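Local coordinates for protein putative phophotriesterase (Proteus mirabilis, PDB 3RHG) that probably hydrolyses ester bonds as a member of the phosphotriesterase family, using two divalent metal ions in each subunit, at residues V93-S98 / A161-E166; L125-F130 / D175-S180; G165-S170 / A194-H199; I225-S230 / R246-E251. One frame throughout, in Å; residues are numbered along the deposited sequence.

In the fold
Contacts 1, 3 and 4 are buried and lie on one parallel barrel sheet. Contact 2 is partly buried and lies further out, where a loop and short helix meet helix 175-188. Contacts 1 and 3 share G165 and E166 on strand 163-168. Contact 3 continues to contact 4 through the neighbouring strands 195-199 and 225-227. Their chemistry follows their place. Contacts 3 and 4 have regular parallel backbone bonds, while contact 1 has a single backbone bond, from strand 163-168 to the loop after the non-neighbouring strand 89-94. Contact 2 relies on one carboxylate and several waters. E166, H199 and H229 of contacts 1, 3 and 4 meet at one zinc ion.

Contact 1 (V93-S98 / A161-E166); sequences VDATGS and AGMIGE. With ZN (zinc ion), chain B; ZN (zinc ion), chain C.
M163 holds its CG anti to the backbone N (chi1 -173°), and a bend at chi3 (82°) swings its CE in front of V93. The two side chains cross at about a right angle. M163 CE touches V93 CG1 at 3.6 Å and also reaches A95 CB at 4.0 Å. One methyl thus touches both residues. E166 has its CG between the backbone N and the carbonyl carbon, and from there the chain runs out extended to the metals. Its backbone N donates to A95 O at 3.2 Å, a fairly straight bond whose donor is tilted 30° from the carbonyl plane. The peptide bond between G165 and E166 is cis. G97 has no side chain, and its CA comes within 3.2 Å of G165 O in a CA-H...O contact. A water accepts weakly from G97 N and donates to E166 O, so it ties the two segments a second time. Within 93-98, D94 OD2 accepts from T96 N from above the carboxylate plane and forms an Asx turn. T96 OG1 is hydrogen-bonded to the ring of H25, a zinc ligand, so T96 is a second-shell partner of the metal site. E166 OE1 lies 1.9 Å from one zinc ion, and E166 OE2 lies 2.1 Å from the other. H23, H25 and D294 also bind the OE2 metal; H199 and H229 bind the OE1 metal. This is the binuclear site of a (beta/alpha)8-barrel amidohydrolase, with E166 in the bridging place that a carboxylated lysine takes in phosphotriesterase itself.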
loop_
_atom_site.group_PDB
_atom_site.type_symbol
_atom_site.label_atom_id
_atom_site.label_comp_id
_atom_site.label_asym_id
_atom_site.label_seq_id
_atom_site.Cartn_x
_atom_site.Cartn_y
_atom_site.Cartn_z
ATOM N N VAL A 93 -12.487 -17.154 -11.986
ATOM C CA VAL A 93 -13.828 -17.320 -11.418
ATOM C C VAL A 93 -14.390 -15.969 -11.015
ATOM O O VAL A 93 -13.772 -15.248 -10.240
ATOM C CB VAL A 93 -13.811 -18.224 -10.153
ATOM C CG1 VAL A 93 -15.223 -18.386 -9.550
ATOM C CG2 VAL A 93 -13.224 -19.591 -10.472
ATOM N N ASP A 94 -15.553 -15.637 -11.563
ATOM C CA ASP A 94 -16.283 -14.453 -11.135
ATOM C C ASP A 94 -17.206 -14.883 -9.995
ATOM O O ASP A 94 -18.120 -15.683 -10.219
ATOM C CB ASP A 94 -17.111 -13.897 -12.291
ATOM C CG ASP A 94 -17.996 -12.744 -11.867
ATOM O OD1 ASP A 94 -17.526 -11.604 -11.871
ATOM O OD2 ASP A 94 -19.183 -12.984 -11.562
ATOM N N ALA A 95 -16.955 -14.365 -8.793
ATOM C CA ALA A 95 -17.676 -14.760 -7.575
ATOM C C ALA A 95 -18.890 -13.863 -7.308
ATOM O O ALA A 95 -19.426 -13.847 -6.191
ATOM C CB ALA A 95 -16.726 -14.765 -6.370
ATOM N N THR A 96 -19.349 -13.153 -8.342
ATOM C CA THR A 96 -20.524 -12.296 -8.218
ATOM C C THR A 96 -21.759 -13.172 -8.389
ATOM O O THR A 96 -22.238 -13.371 -9.511
ATOM C CB THR A 96 -20.503 -11.182 -9.296
ATOM O OG1 THR A 96 -19.186 -10.605 -9.365
ATOM C CG2 THR A 96 -21.524 -10.075 -8.959
ATOM N N GLY A 97 -22.266 -13.719 -7.279
ATOM C CA GLY A 97 -23.210 -14.836 -7.359
ATOM C C GLY A 97 -24.668 -14.432 -7.456
ATOM O O GLY A 97 -25.547 -15.296 -7.564
ATOM N N SER A 98 -24.937 -13.125 -7.396
ATOM C CA SER A 98 -26.304 -12.651 -7.230
ATOM C C SER A 98 -26.562 -11.394 -8.037
ATOM O O SER A 98 -25.656 -10.586 -8.261
ATOM C CB SER A 98 -26.549 -12.318 -5.752
ATOM O OG SER A 98 -27.875 -11.845 -5.580
ATOM N N ALA A 161 -23.722 -21.464 -14.036
ATOM C CA ALA A 161 -22.688 -21.243 -13.036
ATOM C C ALA A 161 -21.881 -22.511 -12.798
ATOM O O ALA A 161 -22.364 -23.631 -13.018
ATOM C CB ALA A 161 -23.334 -20.794 -11.715
ATOM N N GLY A 162 -20.666 -22.330 -12.285
ATOM C CA GLY A 162 -19.813 -23.477 -11.956
ATOM C C GLY A 162 -19.292 -23.438 -10.522
ATOM O O GLY A 162 -18.515 -24.313 -10.127
ATOM N N MET A 163 -19.729 -22.440 -9.737
ATOM C CA MET A 163 -19.375 -22.342 -8.311
ATOM C C MET A 163 -20.579 -21.825 -7.543
ATOM O O MET A 163 -21.366 -21.020 -8.059
ATOM C CB MET A 163 -18.222 -21.352 -8.065
ATOM C CG MET A 163 -17.719 -21.356 -6.619
ATOM S SD MET A 163 -16.170 -20.429 -6.426
ATOM C CE MET A 163 -16.807 -18.732 -6.303
ATOM N N ILE A 164 -20.717 -22.307 -6.317
ATOM C CA ILE A 164 -21.740 -21.790 -5.411
ATOM C C ILE A 164 -21.079 -20.718 -4.552
ATOM O O ILE A 164 -20.091 -20.985 -3.875
ATOM C CB ILE A 164 -22.325 -22.909 -4.529
ATOM C CG1 ILE A 164 -22.989 -23.985 -5.405
ATOM C CG2 ILE A 164 -23.311 -22.321 -3.503
ATOM C CD1 ILE A 164 -23.315 -25.285 -4.648
ATOM N N GLY A 165 -21.597 -19.497 -4.605
ATOM C CA GLY A 165 -20.994 -18.406 -3.825
ATOM C C GLY A 165 -21.012 -17.095 -4.577
ATOM O O GLY A 165 -21.654 -17.011 -5.622
ATOM N N GLU A 166 -20.353 -16.065 -4.035
ATOM C CA GLU A 166 -19.849 -16.092 -2.666
ATOM C C GLU A 166 -21.007 -15.894 -1.677
ATOM O O GLU A 166 -21.785 -14.922 -1.786
ATOM C CB GLU A 166 -18.733 -15.068 -2.450
ATOM C CG GLU A 166 -19.096 -13.610 -2.718
ATOM C CD GLU A 166 -17.914 -12.687 -2.393
ATOM O OE1 GLU A 166 -17.501 -12.651 -1.220
ATOM O OE2 GLU A 166 -17.373 -12.026 -3.302
HETATM ZN ZN ZN B . -15.467 -11.190 -3.742
HETATM ZN ZN ZN C . -16.793 -11.277 -0.080
HETATM O O HOH W 1 -22.836 -13.734 -4.201
#

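Contact 2 (L125-F130 / D175-S180); sequences LYIEKF and DGEKNS. With CAC (cacodylate ion), chain E.
E177 and I127 lie side by side with their side chains pointing the same way. This sets E177 OE2 against I127 CB at 3.4 Å and close to the first N-H groups of helix 128-131. E128 N, just after the N-cap residue I127, donates to E177 OE2 at 2.8 Å with an angle of 173°. The oxygen uses its anti lone pair, turned away from E177 OE1. That second oxygen is held by S170 OG and T174 N, which fixes the rotation of the carboxylate. A water donates to E177 OE2 and accepts from K129 N, so one helix-start N-H reaches this acid directly and a second through water. The helix end would probably favour its negative charge. E128 leans toward helix 175-188; with CG anti to the backbone N (chi1 -168°), its extended chain brings OE1 near the first turn, where T174 OG1 bonds it and a water links it to G176 N. S180 OG approaches L125 CB at 3.8 Å. Two waters are hydrogen-bonded to this hydroxyl; one also accepts from L125 N, the other reaches Y126 O. Y126 points away from helix 175-188. Its ring meets H199 edge-to-face, and its OH donates at 2.5 Å to O2 of cacodylate, an ion probably from the crystallisation liquor. The contact joins the loop after strand 118-123 to the helix after strand 163-168, at the active-site end of a (beta/alpha)8 barrel.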
loop_
_atom_site.group_PDB
_atom_site.type_symbol
_atom_site.label_atom_id
_atom_site.label_comp_id
_atom_site.label_asym_id
_atom_site.label_seq_id
_atom_site.Cartn_x
_atom_site.Cartn_y
_atom_site.Cartn_z
ATOM N N LEU A 125 -26.425 -16.333 -2.809
ATOM C CA LEU A 125 -26.914 -15.064 -2.284
ATOM C C LEU A 125 -25.875 -14.431 -1.370
ATOM O O LEU A 125 -25.157 -15.123 -0.625
ATOM C CB LEU A 125 -28.267 -15.247 -1.568
ATOM C CG LEU A 125 -29.366 -15.818 -2.479
ATOM C CD1 LEU A 125 -30.660 -16.026 -1.736
ATOM C CD2 LEU A 125 -29.572 -14.898 -3.667
ATOM N N TYR A 126 -25.793 -13.105 -1.442
ATOM C CA TYR A 126 -24.776 -12.347 -0.722
ATOM C C TYR A 126 -25.335 -11.929 0.662
ATOM O O TYR A 126 -26.286 -12.552 1.160
ATOM C CB TYR A 126 -24.370 -11.144 -1.592
ATOM C CG TYR A 126 -23.121 -10.429 -1.163
ATOM C CD1 TYR A 126 -21.948 -11.139 -0.897
ATOM C CD2 TYR A 126 -23.096 -9.041 -1.027
ATOM C CE1 TYR A 126 -20.788 -10.491 -0.517
ATOM C CE2 TYR A 126 -21.948 -8.388 -0.630
ATOM C CZ TYR A 126 -20.789 -9.114 -0.396
ATOM O OH TYR A 126 -19.661 -8.442 0.005
ATOM N N ILE A 127 -24.737 -10.924 1.301
ATOM C CA ILE A 127 -25.155 -10.566 2.666
ATOM C C ILE A 127 -26.526 -9.878 2.688
ATOM O O ILE A 127 -26.978 -9.328 1.682
ATOM C CB ILE A 127 -24.104 -9.696 3.402
ATOM C CG1 ILE A 127 -23.846 -8.393 2.640
ATOM C CG2 ILE A 127 -22.811 -10.474 3.588
ATOM C CD1 ILE A 127 -22.923 -7.385 3.416
ATOM N N GLU A 128 -27.176 -9.910 3.838
ATOM C CA GLU A 128 -28.526 -9.348 3.966
ATOM C C GLU A 128 -28.591 -7.848 3.630
ATOM O O GLU A 128 -29.602 -7.356 3.114
ATOM C CB GLU A 128 -29.100 -9.654 5.352
ATOM C CG GLU A 128 -30.581 -9.350 5.436
ATOM C CD GLU A 128 -31.215 -9.783 6.747
ATOM O OE1 GLU A 128 -30.872 -10.827 7.328
ATOM O OE2 GLU A 128 -32.086 -9.043 7.217
ATOM N N LYS A 129 -27.509 -7.125 3.884
ATOM C CA LYS A 129 -27.461 -5.708 3.543
ATOM C C LYS A 129 -27.874 -5.489 2.083
ATOM O O LYS A 129 -28.539 -4.491 1.751
ATOM C CB LYS A 129 -26.053 -5.155 3.777
ATOM C CG LYS A 129 -25.876 -3.713 3.364
ATOM C CD LYS A 129 -24.478 -3.188 3.708
ATOM C CE LYS A 129 -24.361 -1.730 3.285
ATOM N NZ LYS A 129 -22.961 -1.203 3.379
ATOM N N PHE A 130 -27.467 -6.419 1.207
ATOM C CA PHE A 130 -27.773 -6.322 -0.218
ATOM C C PHE A 130 -29.021 -7.128 -0.599
ATOM O O PHE A 130 -29.791 -6.717 -1.480
ATOM C CB PHE A 130 -26.591 -6.827 -1.067
ATOM C CG PHE A 130 -25.420 -5.903 -1.077
ATOM C CD1 PHE A 130 -25.238 -5.019 -2.130
ATOM C CD2 PHE A 130 -24.494 -5.916 -0.034
ATOM C CE1 PHE A 130 -24.147 -4.145 -2.149
ATOM C CE2 PHE A 130 -23.418 -5.046 -0.029
ATOM C CZ PHE A 130 -23.226 -4.169 -1.092
ATOM N N ASP A 175 -30.081 -14.282 10.815
ATOM C CA ASP A 175 -30.857 -15.510 10.637
ATOM C C ASP A 175 -31.027 -15.814 9.144
ATOM O O ASP A 175 -30.986 -16.971 8.720
ATOM C CB ASP A 175 -32.220 -15.370 11.317
ATOM C CG ASP A 175 -32.127 -15.459 12.831
ATOM O OD1 ASP A 175 -31.009 -15.709 13.376
ATOM O OD2 ASP A 175 -33.182 -15.270 13.483
ATOM N N GLY A 176 -31.233 -14.780 8.337
ATOM C CA GLY A 176 -31.366 -14.999 6.894
ATOM C C GLY A 176 -30.080 -15.493 6.253
ATOM O O GLY A 176 -30.118 -16.366 5.388
ATOM N N GLU A 177 -28.944 -14.952 6.690
ATOM C CA GLU A 177 -27.657 -15.431 6.225
ATOM C C GLU A 177 -27.418 -16.896 6.598
ATOM O O GLU A 177 -26.837 -17.654 5.810
ATOM C CB GLU A 177 -26.527 -14.494 6.676
ATOM C CG GLU A 177 -26.681 -13.117 6.001
ATOM C CD GLU A 177 -25.881 -11.995 6.656
ATOM O OE1 GLU A 177 -25.252 -12.215 7.725
ATOM O OE2 GLU A 177 -25.851 -10.890 6.071
ATOM N N LYS A 178 -27.856 -17.297 7.785
ATOM C CA LYS A 178 -27.740 -18.696 8.196
ATOM C C LYS A 178 -28.585 -19.577 7.292
ATOM O O LYS A 178 -28.165 -20.661 6.891
ATOM C CB LYS A 178 -28.120 -18.882 9.670
ATOM C CG LYS A 178 -27.103 -18.201 10.590
ATOM C CD LYS A 178 -27.543 -18.158 12.052
ATOM C CE LYS A 178 -26.413 -17.628 12.927
ATOM N NZ LYS A 178 -26.909 -17.425 14.329
ATOM N N ASN A 179 -29.781 -19.120 6.951
ATOM C CA ASN A 179 -30.603 -19.909 6.047
ATOM C C ASN A 179 -30.086 -19.970 4.601
ATOM O O ASN A 179 -30.173 -21.014 3.936
ATOM C CB ASN A 179 -32.031 -19.456 6.172
ATOM C CG ASN A 179 -32.662 -19.981 7.463
ATOM O OD1 ASN A 179 -32.175 -20.983 8.056
ATOM N ND2 ASN A 179 -33.717 -19.333 7.910
ATOM N N SER A 180 -29.507 -18.867 4.142
ATOM C CA SER A 180 -28.833 -18.808 2.854
ATOM C C SER A 180 -27.678 -19.838 2.840
ATOM O O SER A 180 -27.489 -20.575 1.866
ATOM C CB SER A 180 -28.319 -17.383 2.625
ATOM O OG SER A 180 -27.409 -17.311 1.539
HETATM AS AS CAC E . -16.611 -8.757 -1.853
HETATM O O1 CAC E . -15.388 -9.899 -2.307
HETATM O O2 CAC E . -17.434 -9.509 -0.530
HETATM C C1 CAC E . -15.756 -7.170 -1.163
HETATM C C2 CAC E . -17.875 -8.381 -3.287
HETATM O O HOH W 2 -27.384 -18.663 -0.834
HETATM O O HOH W 3 -26.300 -15.015 2.562
HETATM O O HOH W 4 -32.348 -12.238 8.910
HETATM O O HOH W 5 -25.893 -8.033 6.235
#

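Contact 3 (G165-S170 / A194-H199); sequences GEIGVS and ASMNIH. With ZN (zinc ion), chain C; ZN (zinc ion), chain B.
I198 fits between I167 and V169. Its CG2 touches V169 CG2 at 3.6 Å, and its CD1 rests against I167 CB at 4.0 Å. With CG1 anti to the carbonyl carbon (chi1 -48°), CG2 is turned to V169, and chi2 (-59°) folds CD1 back onto I167. Helix 175-188 packs on I167 and I198 with S180, A184 and L181. On the opposite sheet face, G168 has no side chain, and H199 CB lies beside its CA. G165, without a side chain, lets N197 O come close to its CA, and the same carbonyl touches E166 CA. The edge of the H199 ring presses on the backbone of V169, with CD2 3.2 Å from V169 O. H199 ND1 binds zinc at 2.0 Å, beside E166 OE1 on the same metal, with the ring and carboxylate planes 48° apart. N197 OD1 lies against E166 CB and bonds to the ring of H23. Three backbone bonds zip the strands: I167 N to N197 O, H199 N to I167 O at 2.8 Å, and V169 N to H199 O. This is a parallel beta-alpha-beta crossover of a (beta/alpha)8 barrel, with zinc ligands E166 and H199 toward the C-terminal ends of its strands.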
loop_
_atom_site.group_PDB
_atom_site.type_symbol
_atom_site.label_atom_id
_atom_site.label_comp_id
_atom_site.label_asym_id
_atom_site.label_seq_id
_atom_site.Cartn_x
_atom_site.Cartn_y
_atom_site.Cartn_z
ATOM N N GLY A 165 -21.597 -19.497 -4.605
ATOM C CA GLY A 165 -20.994 -18.406 -3.825
ATOM C C GLY A 165 -21.012 -17.095 -4.577
ATOM O O GLY A 165 -21.654 -17.011 -5.622
ATOM N N GLU A 166 -20.353 -16.065 -4.035
ATOM C CA GLU A 166 -19.849 -16.092 -2.666
ATOM C C GLU A 166 -21.007 -15.894 -1.677
ATOM O O GLU A 166 -21.785 -14.922 -1.786
ATOM C CB GLU A 166 -18.733 -15.068 -2.450
ATOM C CG GLU A 166 -19.096 -13.610 -2.718
ATOM C CD GLU A 166 -17.914 -12.687 -2.393
ATOM O OE1 GLU A 166 -17.501 -12.651 -1.220
ATOM O OE2 GLU A 166 -17.373 -12.026 -3.302
ATOM N N ILE A 167 -21.166 -16.850 -0.767
ATOM C CA ILE A 167 -22.332 -16.884 0.123
ATOM C C ILE A 167 -22.110 -15.888 1.246
ATOM O O ILE A 167 -21.110 -15.948 1.962
ATOM C CB ILE A 167 -22.576 -18.285 0.710
ATOM C CG1 ILE A 167 -22.714 -19.322 -0.409
ATOM C CG2 ILE A 167 -23.818 -18.292 1.655
ATOM C CD1 ILE A 167 -23.919 -19.076 -1.355
ATOM N N GLY A 168 -23.054 -14.973 1.427
ATOM C CA GLY A 168 -22.831 -13.861 2.358
ATOM C C GLY A 168 -22.989 -14.202 3.835
ATOM O O GLY A 168 -24.113 -14.481 4.304
ATOM N N VAL A 169 -21.878 -14.141 4.580
ATOM C CA VAL A 169 -21.924 -14.160 6.046
ATOM C C VAL A 169 -21.421 -12.788 6.486
ATOM O O VAL A 169 -20.238 -12.465 6.309
ATOM C CB VAL A 169 -21.019 -15.269 6.663
ATOM C CG1 VAL A 169 -20.995 -15.188 8.206
ATOM C CG2 VAL A 169 -21.448 -16.659 6.180
ATOM N N SER A 170 -22.311 -11.943 7.012
ATOM C CA SER A 170 -21.921 -10.591 7.368
ATOM C C SER A 170 -21.365 -10.580 8.801
ATOM O O SER A 170 -21.415 -11.594 9.492
ATOM C CB SER A 170 -23.141 -9.654 7.301
ATOM O OG SER A 170 -23.982 -9.896 8.431
ATOM N N ALA A 194 -19.483 -29.038 -7.693
ATOM C CA ALA A 194 -19.544 -27.609 -7.320
ATOM C C ALA A 194 -18.878 -27.323 -5.984
ATOM O O ALA A 194 -19.283 -27.908 -4.947
ATOM C CB ALA A 194 -20.987 -27.118 -7.286
ATOM N N SER A 195 -17.878 -26.427 -5.983
ATOM C CA SER A 195 -17.338 -25.908 -4.723
ATOM C C SER A 195 -18.261 -24.824 -4.183
ATOM O O SER A 195 -19.107 -24.291 -4.923
ATOM C CB SER A 195 -15.941 -25.332 -4.891
ATOM O OG SER A 195 -15.917 -24.139 -5.681
ATOM N N MET A 196 -18.093 -24.505 -2.905
ATOM C CA MET A 196 -18.879 -23.463 -2.262
ATOM C C MET A 196 -17.908 -22.500 -1.611
ATOM O O MET A 196 -17.090 -22.918 -0.792
ATOM C CB MET A 196 -19.786 -24.068 -1.191
ATOM C CG MET A 196 -20.722 -23.034 -0.582
ATOM S SD MET A 196 -21.480 -23.653 0.955
ATOM C CE MET A 196 -22.043 -25.273 0.492
ATOM N N ASN A 197 -17.997 -21.228 -1.993
ATOM C CA ASN A 197 -17.116 -20.172 -1.513
ATOM C C ASN A 197 -17.914 -19.293 -0.570
ATOM O O ASN A 197 -18.965 -18.763 -0.972
ATOM C CB ASN A 197 -16.616 -19.380 -2.713
ATOM C CG ASN A 197 -15.576 -18.334 -2.369
ATOM O OD1 ASN A 197 -15.719 -17.204 -2.798
ATOM N ND2 ASN A 197 -14.490 -18.717 -1.663
ATOM N N ILE A 198 -17.457 -19.184 0.681
ATOM C CA ILE A 198 -18.196 -18.419 1.687
ATOM C C ILE A 198 -17.555 -17.055 1.877
ATOM O O ILE A 198 -16.406 -16.955 2.270
ATOM C CB ILE A 198 -18.224 -19.144 3.066
ATOM C CG1 ILE A 198 -18.616 -20.628 2.917
ATOM C CG2 ILE A 198 -19.161 -18.425 4.060
ATOM C CD1 ILE A 198 -19.928 -20.841 2.308
ATOM N N HIS A 199 -18.328 -15.992 1.658
ATOM C CA HIS A 199 -17.887 -14.676 2.043
ATOM C C HIS A 199 -17.885 -14.641 3.568
ATOM O O HIS A 199 -18.952 -14.691 4.201
ATOM C CB HIS A 199 -18.860 -13.604 1.517
ATOM C CG HIS A 199 -18.674 -12.266 2.166
ATOM N ND1 HIS A 199 -17.884 -11.275 1.622
ATOM C CD2 HIS A 199 -19.180 -11.753 3.320
ATOM C CE1 HIS A 199 -17.900 -10.216 2.419
ATOM N NE2 HIS A 199 -18.683 -10.481 3.452
HETATM ZN ZN ZN C . -16.793 -11.277 -0.080
HETATM ZN ZN ZN B . -15.467 -11.190 -3.742
#

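Contact 4 (I225-S230 / R246-E251); sequences ISLAHS and RGVWLE. With ZN (zinc ion), chain C; BEZ (benzoic acid), chain D.
S226 pairs with W249, and L227 with L250, in a parallel beta-alpha-beta unit of the (beta/alpha)8 barrel. Helix 237-245 connects the two strands. The backbone is the tight part. W249 N donates to I225 O at 2.9 Å, an almost straight bond nearly along the C=O axis, and L227 N returns the link to W249 O. L227 O is gripped twice, by E251 N at 3.1 Å and by S230 OG at 2.9 Å. The two donors reach it from opposite faces of its plane. S230 N then donates to E251 O and closes the end of the pair. The W249 ring presents its edge to I225 O, with CD1 3.3 Å away, while its NE1 is bonded to A223 O. E251 CG is anti to the backbone N (chi1 176°) and the chain runs out extended, which carries OE1 to within 3.5 Å of A228 CB; N197 ND2 holds that oxygen. The aliphatic side is looser. L227 CD1 approaches L250 CD2 at 4.1 Å, and V248 CG1 meets I225 CG2 and V248 CG2 meets L227 CD1 just as loosely. Solvent lies at the start of 246-251, where R246 and G247 are partly exposed and do not touch 225-230; R246 forms salt bridges with D208 and D212. Beyond the strand, H229 lines the benzoic acid pocket. D253 OD1 is hydrogen-bonded to its ND1. A228 CB lies over one face of the ring, and benzoic acid C3 lies over the centre of the other, 3.5 Å above the plane. H229 NE2 binds the zinc ion at 2.0 Å.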
loop_
_atom_site.group_PDB
_atom_site.type_symbol
_atom_site.label_atom_id
_atom_site.label_comp_id
_atom_site.label_asym_id
_atom_site.label_seq_id
_atom_site.Cartn_x
_atom_site.Cartn_y
_atom_site.Cartn_z
ATOM N N ILE A 225 -15.382 -26.902 0.232
ATOM C CA ILE A 225 -15.724 -25.611 0.845
ATOM C C ILE A 225 -14.477 -24.742 0.986
ATOM O O ILE A 225 -13.431 -25.214 1.452
ATOM C CB ILE A 225 -16.377 -25.830 2.225
ATOM C CG1 ILE A 225 -17.776 -26.459 2.000
ATOM C CG2 ILE A 225 -16.501 -24.502 3.031
ATOM C CD1 ILE A 225 -18.341 -27.067 3.199
ATOM N N SER A 226 -14.584 -23.476 0.583
ATOM C CA SER A 226 -13.522 -22.508 0.816
ATOM C C SER A 226 -14.025 -21.319 1.613
ATOM O O SER A 226 -15.146 -20.812 1.372
ATOM C CB SER A 226 -12.893 -22.036 -0.500
ATOM O OG SER A 226 -13.894 -21.508 -1.359
ATOM N N LEU A 227 -13.197 -20.885 2.557
ATOM C CA LEU A 227 -13.517 -19.704 3.347
ATOM C C LEU A 227 -12.834 -18.489 2.719
ATOM O O LEU A 227 -11.628 -18.356 2.787
ATOM C CB LEU A 227 -13.128 -19.880 4.831
ATOM C CG LEU A 227 -13.773 -21.083 5.533
ATOM C CD1 LEU A 227 -13.384 -21.114 7.033
ATOM C CD2 LEU A 227 -15.304 -21.001 5.377
ATOM N N ALA A 228 -13.607 -17.619 2.080
ATOM C CA ALA A 228 -13.055 -16.407 1.481
ATOM C C ALA A 228 -12.612 -15.412 2.561
ATOM O O ALA A 228 -13.036 -15.473 3.711
ATOM C CB ALA A 228 -14.104 -15.722 0.570
ATOM N N HIS A 229 -11.761 -14.490 2.157
ATOM C CA HIS A 229 -11.317 -13.394 2.993
ATOM C C HIS A 229 -10.682 -13.908 4.292
ATOM O O HIS A 229 -10.927 -13.393 5.387
ATOM C CB HIS A 229 -12.493 -12.453 3.290
ATOM C CG HIS A 229 -13.345 -12.151 2.097
ATOM N ND1 HIS A 229 -12.823 -11.980 0.833
ATOM C CD2 HIS A 229 -14.683 -11.983 1.974
ATOM C CE1 HIS A 229 -13.801 -11.748 -0.026
ATOM N NE2 HIS A 229 -14.941 -11.725 0.641
ATOM N N SER A 230 -9.852 -14.936 4.160
ATOM C CA SER A 230 -9.095 -15.418 5.295
ATOM C C SER A 230 -7.917 -14.481 5.593
ATOM O O SER A 230 -7.306 -14.591 6.659
ATOM C CB SER A 230 -8.579 -16.839 5.013
ATOM O OG SER A 230 -9.659 -17.759 4.857
ATOM N N ARG A 246 -10.363 -28.770 10.211
ATOM C CA ARG A 246 -11.707 -29.232 9.905
ATOM C C ARG A 246 -11.863 -29.632 8.436
ATOM O O ARG A 246 -12.917 -30.129 8.020
ATOM C CB ARG A 246 -12.776 -28.204 10.347
ATOM C CG ARG A 246 -12.728 -27.950 11.856
ATOM C CD ARG A 246 -13.856 -27.049 12.348
ATOM N NE ARG A 246 -15.132 -27.728 12.237
ATOM C CZ ARG A 246 -16.276 -27.235 12.702
ATOM N NH1 ARG A 246 -16.280 -26.047 13.311
ATOM N NH2 ARG A 246 -17.405 -27.930 12.558
ATOM N N GLY A 247 -10.807 -29.424 7.649
ATOM C CA GLY A 247 -10.761 -30.010 6.310
ATOM C C GLY A 247 -11.028 -29.060 5.153
ATOM O O GLY A 247 -10.933 -29.458 3.992
ATOM N N VAL A 248 -11.360 -27.802 5.457
ATOM C CA VAL A 248 -11.754 -26.853 4.429
ATOM C C VAL A 248 -10.554 -26.123 3.842
ATOM O O VAL A 248 -9.438 -26.204 4.378
ATOM C CB VAL A 248 -12.768 -25.809 4.978
ATOM C CG1 VAL A 248 -14.002 -26.537 5.524
ATOM C CG2 VAL A 248 -12.097 -24.862 6.006
ATOM N N TRP A 249 -10.792 -25.394 2.750
ATOM C CA TRP A 249 -9.771 -24.560 2.143
ATOM C C TRP A 249 -9.797 -23.168 2.748
ATOM O O TRP A 249 -10.883 -22.603 2.969
ATOM C CB TRP A 249 -10.029 -24.423 0.642
ATOM C CG TRP A 249 -9.956 -25.693 -0.132
ATOM C CD1 TRP A 249 -10.933 -26.640 -0.257
ATOM C CD2 TRP A 249 -8.842 -26.158 -0.922
ATOM N NE1 TRP A 249 -10.501 -27.665 -1.078
ATOM C CE2 TRP A 249 -9.235 -27.378 -1.518
ATOM C CE3 TRP A 249 -7.584 -25.630 -1.223
ATOM C CZ2 TRP A 249 -8.380 -28.119 -2.354
ATOM C CZ3 TRP A 249 -6.723 -26.374 -2.053
ATOM C CH2 TRP A 249 -7.145 -27.592 -2.625
ATOM N N LEU A 250 -8.631 -22.600 3.026
ATOM C CA LEU A 250 -8.559 -21.187 3.363
ATOM C C LEU A 250 -8.162 -20.424 2.116
ATOM O O LEU A 250 -7.156 -20.734 1.489
ATOM C CB LEU A 250 -7.558 -20.904 4.499
ATOM C CG LEU A 250 -7.968 -21.450 5.872
ATOM C CD1 LEU A 250 -6.986 -20.923 6.946
ATOM C CD2 LEU A 250 -9.395 -21.066 6.234
ATOM N N GLU A 251 -8.943 -19.409 1.771
ATOM C CA GLU A 251 -8.668 -18.611 0.591
ATOM C C GLU A 251 -8.178 -17.228 1.002
ATOM O O GLU A 251 -8.870 -16.493 1.738
ATOM C CB GLU A 251 -9.936 -18.486 -0.252
ATOM C CG GLU A 251 -9.806 -17.596 -1.471
ATOM C CD GLU A 251 -11.082 -17.638 -2.275
ATOM O OE1 GLU A 251 -12.001 -16.792 -2.064
ATOM O OE2 GLU A 251 -11.194 -18.565 -3.092
HETATM ZN ZN ZN C . -16.793 -11.277 -0.080
HETATM C C BEZ D . -15.495 -6.769 3.362
HETATM O O1 BEZ D . -15.977 -7.743 3.978
HETATM O O2 BEZ D . -15.918 -5.613 3.602
HETATM C C1 BEZ D . -14.418 -6.966 2.343
HETATM C C2 BEZ D . -14.027 -8.249 1.950
HETATM C C3 BEZ D . -13.032 -8.407 0.987
HETATM C C4 BEZ D . -12.412 -7.294 0.437
HETATM C C5 BEZ D . -12.795 -6.019 0.842
HETATM C C6 BEZ D . -13.800 -5.845 1.790
#